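Local coordinates for protein vanadium-dependent haloperoxidase (Zobellia galactanivorans, PDB 4CIT) that probably oxidises iodide with hydrogen peroxide at a vanadate-bearing active site, as a bacterial vanadium-dependent iodoperoxidase, at residues Ala299-Asn304 with Phe312-Ala317. Residues are numbered along the deposited sequence; the frame is centred on the assembly and turned at random.
Sequences AARKTN and FAYTKA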
ATOM      1  N   ALA A 299       4.282 -14.328  -2.235  1.00  9.63           N
ATOM      2  CA  ALA A 299       3.232 -15.299  -2.499  1.00  9.25           C
ATOM      3  C   ALA A 299       3.204 -15.660  -3.979  1.00  9.80           C
ATOM      4  O   ALA A 299       3.046 -16.812  -4.347  1.00 10.75           O
ATOM      5  CB  ALA A 299       1.873 -14.761  -2.095  1.00  8.83           C
ATOM      6  N   ALA A 300       3.296 -14.668  -4.836  1.00  9.87           N
ATOM      7  CA  ALA A 300       3.326 -14.949  -6.236  1.00 10.66           C
ATOM      8  C   ALA A 300       4.549 -15.766  -6.667  1.00 11.13           C
ATOM      9  O   ALA A 300       4.429 -16.631  -7.521  1.00 11.83           O
ATOM     10  CB  ALA A 300       3.269 -13.687  -7.045  1.00 10.44           C
ATOM     11  N   ARG A 301       5.740 -15.482  -6.111  1.00 11.62           N
ATOM     12  CA  ARG A 301       6.941 -16.230  -6.465  1.00 12.61           C
ATOM     13  C   ARG A 301       6.853 -17.654  -5.902  1.00 14.84           C
ATOM     14  O   ARG A 301       7.156 -18.659  -6.623  1.00 14.23           O
ATOM     15  CB  ARG A 301       8.199 -15.513  -6.001  1.00 15.02           C
ATOM     16  CG  ARG A 301       8.430 -14.170  -6.673  1.00 18.19           C
ATOM     17  CD  ARG A 301       8.821 -14.245  -8.178  1.00 19.35           C
ATOM     18  NE  ARG A 301       7.698 -14.681  -8.991  1.00 20.54           N
ATOM     19  CZ  ARG A 301       6.636 -13.885  -9.241  1.00 18.57           C
ATOM     20  NH1 ARG A 301       6.585 -12.538  -8.817  1.00 15.85           N
ATOM     21  NH2 ARG A 301       5.654 -14.410  -9.914  1.00 18.59           N
ATOM     22  N   LYS A 302       6.358 -17.792  -4.660  1.00 13.61           N
ATOM     23  CA  LYS A 302       6.250 -19.113  -3.942  1.00 16.72           C
ATOM     24  C   LYS A 302       5.295 -20.099  -4.663  1.00 17.04           C
ATOM     25  O   LYS A 302       5.519 -21.290  -4.628  1.00 17.10           O
ATOM     26  CB  LYS A 302       5.794 -18.925  -2.481  1.00 20.36           C
ATOM     27  CG  LYS A 302       5.804 -20.182  -1.618  1.00 31.40           C
ATOM     28  CD  LYS A 302       5.499 -19.894  -0.121  1.00 32.24           C
ATOM     29  CE  LYS A 302       5.370 -21.191   0.692  1.00 38.49           C
ATOM     30  NZ  LYS A 302       3.936 -21.631   0.952  1.00 42.60           N
ATOM     31  N   THR A 303       4.337 -19.565  -5.397  1.00 13.41           N
ATOM     32  CA  THR A 303       3.353 -20.294  -6.169  1.00 15.16           C
ATOM     33  C   THR A 303       3.734 -20.462  -7.645  1.00 15.20           C
ATOM     34  O   THR A 303       2.942 -20.992  -8.412  1.00 14.51           O
ATOM     35  CB  THR A 303       1.975 -19.671  -6.012  1.00 14.80           C
ATOM     36  OG1 THR A 303       1.981 -18.271  -6.397  1.00 12.37           O
ATOM     37  CG2 THR A 303       1.427 -19.848  -4.635  1.00 15.74           C
ATOM     38  N   ASN A 304       4.899 -19.955  -8.016  1.00 15.76           N
ATOM     39  CA  ASN A 304       5.357 -19.936  -9.426  1.00 18.64           C
ATOM     40  C   ASN A 304       4.337 -19.342 -10.313  1.00 16.93           C
ATOM     41  O   ASN A 304       4.080 -19.855 -11.408  1.00 17.53           O
ATOM     42  CB  ASN A 304       5.663 -21.377  -9.889  1.00 22.43           C
ATOM     43  CG  ASN A 304       6.773 -21.988  -9.076  1.00 29.73           C
ATOM     44  OD1 ASN A 304       6.633 -23.088  -8.505  1.00 40.75           O
ATOM     45  ND2 ASN A 304       7.865 -21.254  -8.948  1.00 28.44           N
ATOM     46  N   PHE A 312      -2.400  -9.819 -12.036  1.00 11.49           N
ATOM     47  CA  PHE A 312      -3.675  -9.905 -11.425  1.00 10.42           C
ATOM     48  C   PHE A 312      -3.599  -9.721  -9.916  1.00  9.52           C
ATOM     49  O   PHE A 312      -4.326  -8.896  -9.364  1.00 10.40           O
ATOM     50  CB  PHE A 312      -4.237 -11.256 -11.786  1.00 11.66           C
ATOM     51  CG  PHE A 312      -5.413 -11.704 -11.003  1.00 11.37           C
ATOM     52  CD1 PHE A 312      -6.656 -11.257 -11.270  1.00 13.49           C
ATOM     53  CD2 PHE A 312      -5.263 -12.718 -10.073  1.00 13.08           C
ATOM     54  CE1 PHE A 312      -7.759 -11.734 -10.544  1.00 14.00           C
ATOM     55  CE2 PHE A 312      -6.346 -13.243  -9.412  1.00 14.09           C
ATOM     56  CZ  PHE A 312      -7.586 -12.727  -9.595  1.00 14.01           C
ATOM     57  N   ALA A 313      -2.756 -10.445  -9.276  1.00  9.56           N
ATOM     58  CA  ALA A 313      -2.672 -10.361  -7.877  1.00  9.69           C
ATOM     59  C   ALA A 313      -2.192  -8.959  -7.372  1.00 10.38           C
ATOM     60  O   ALA A 313      -2.766  -8.337  -6.411  1.00  9.63           O
ATOM     61  CB  ALA A 313      -1.785 -11.430  -7.334  1.00 11.14           C
ATOM     62  N   TYR A 314      -1.125  -8.457  -8.024  1.00  9.52           N
ATOM     63  CA  TYR A 314      -0.607  -7.160  -7.631  1.00  9.99           C
ATOM     64  C   TYR A 314      -1.616  -6.036  -7.874  1.00  9.33           C
ATOM     65  O   TYR A 314      -1.702  -5.069  -7.120  1.00  9.93           O
ATOM     66  CB  TYR A 314       0.695  -6.795  -8.348  1.00 10.30           C
ATOM     67  CG  TYR A 314       1.842  -7.685  -8.144  1.00 10.07           C
ATOM     68  CD1 TYR A 314       1.835  -8.689  -7.229  1.00 11.13           C
ATOM     69  CD2 TYR A 314       3.004  -7.473  -8.840  1.00 11.03           C
ATOM     70  CE1 TYR A 314       2.972  -9.489  -7.035  1.00 11.36           C
ATOM     71  CE2 TYR A 314       4.158  -8.233  -8.640  1.00 10.41           C
ATOM     72  CZ  TYR A 314       4.101  -9.284  -7.746  1.00 11.91           C
ATOM     73  OH  TYR A 314       5.181 -10.147  -7.601  1.00 11.79           O
ATOM     74  N   THR A 315      -2.397  -6.143  -8.947  1.00  8.41           N
ATOM     75  CA  THR A 315      -3.373  -5.153  -9.252  1.00  8.56           C
ATOM     76  C   THR A 315      -4.514  -5.142  -8.332  1.00  9.66           C
ATOM     77  O   THR A 315      -4.897  -4.066  -7.798  1.00  8.89           O
ATOM     78  CB  THR A 315      -3.815  -5.310 -10.723  1.00  8.83           C
ATOM     79  OG1 THR A 315      -2.628  -5.226 -11.546  1.00 10.34           O
ATOM     80  CG2 THR A 315      -4.712  -4.155 -11.095  1.00  9.91           C
ATOM     81  N   LYS A 316      -5.052  -6.323  -8.028  1.00  9.72           N
ATOM     82  CA  LYS A 316      -6.168  -6.369  -7.096  1.00 10.10           C
ATOM     83  C   LYS A 316      -5.691  -5.851  -5.682  1.00  9.39           C
ATOM     84  O   LYS A 316      -6.435  -5.078  -5.048  1.00  8.84           O
ATOM     85  CB  LYS A 316      -6.773  -7.764  -7.057  1.00 11.01           C
ATOM     86  CG  LYS A 316      -8.160  -7.794  -6.472  1.00 12.86           C
ATOM     87  CD  LYS A 316      -8.785  -9.190  -6.394  1.00 14.52           C
ATOM     88  CE  LYS A 316      -8.951  -9.916  -7.679  1.00 15.33           C
ATOM     89  NZ  LYS A 316      -9.918 -11.079  -7.579  1.00 16.04           N
ATOM     90  N   ALA A 317      -4.516  -6.220  -5.275  1.00 10.42           N
ATOM     91  CA  ALA A 317      -3.945  -5.803  -3.953  1.00 11.53           C
ATOM     92  C   ALA A 317      -3.671  -4.308  -3.874  1.00 11.45           C
ATOM     93  O   ALA A 317      -4.074  -3.613  -2.889  1.00  9.41           O
ATOM     94  CB  ALA A 317      -2.735  -6.599  -3.554  1.00 12.61           C
TER
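Tyr314 reaches from helix 307-335 to Arg301 and Ala300 on helix 288-302, the preceding helix of the largely helical vanadium haloperoxidase fold. The Tyr314 side chain and that of Arg301 cross at about a right angle, their ring and guanidinium planes 73° apart, so the two groups do not stack. Instead, the phenol OH comes to the edge of the guanidinium, close to its plane, 3.0 Å from Arg301 NH1; the N-H points well off line (120°), and this hydrogen bond is weak. The stronger polar partner of both is Asp42 on helix 38-55: its OD2 forms a salt bridge with Arg301 NH1 and its OD1 a hydrogen bond with Tyr314 OH. Arginine suits the place because its long chain, bent at chi2 and chi3, brings the charged end round to the tyrosine, while NH2 hydrogen-bonds to Thr310 OG1. A tyrosine can cross between helices with an apolar ring and still end in a polar atom. Ala300 is small enough to admit that ring: its CB lies 4.2 Å from Tyr314 CE1. Helix 288-302 ends in a Schellman motif at Asn304, and here Ala299 O accepts hydrogen bonds from both Thr303 N and Thr303 OG1, the latter at 2.7 Å.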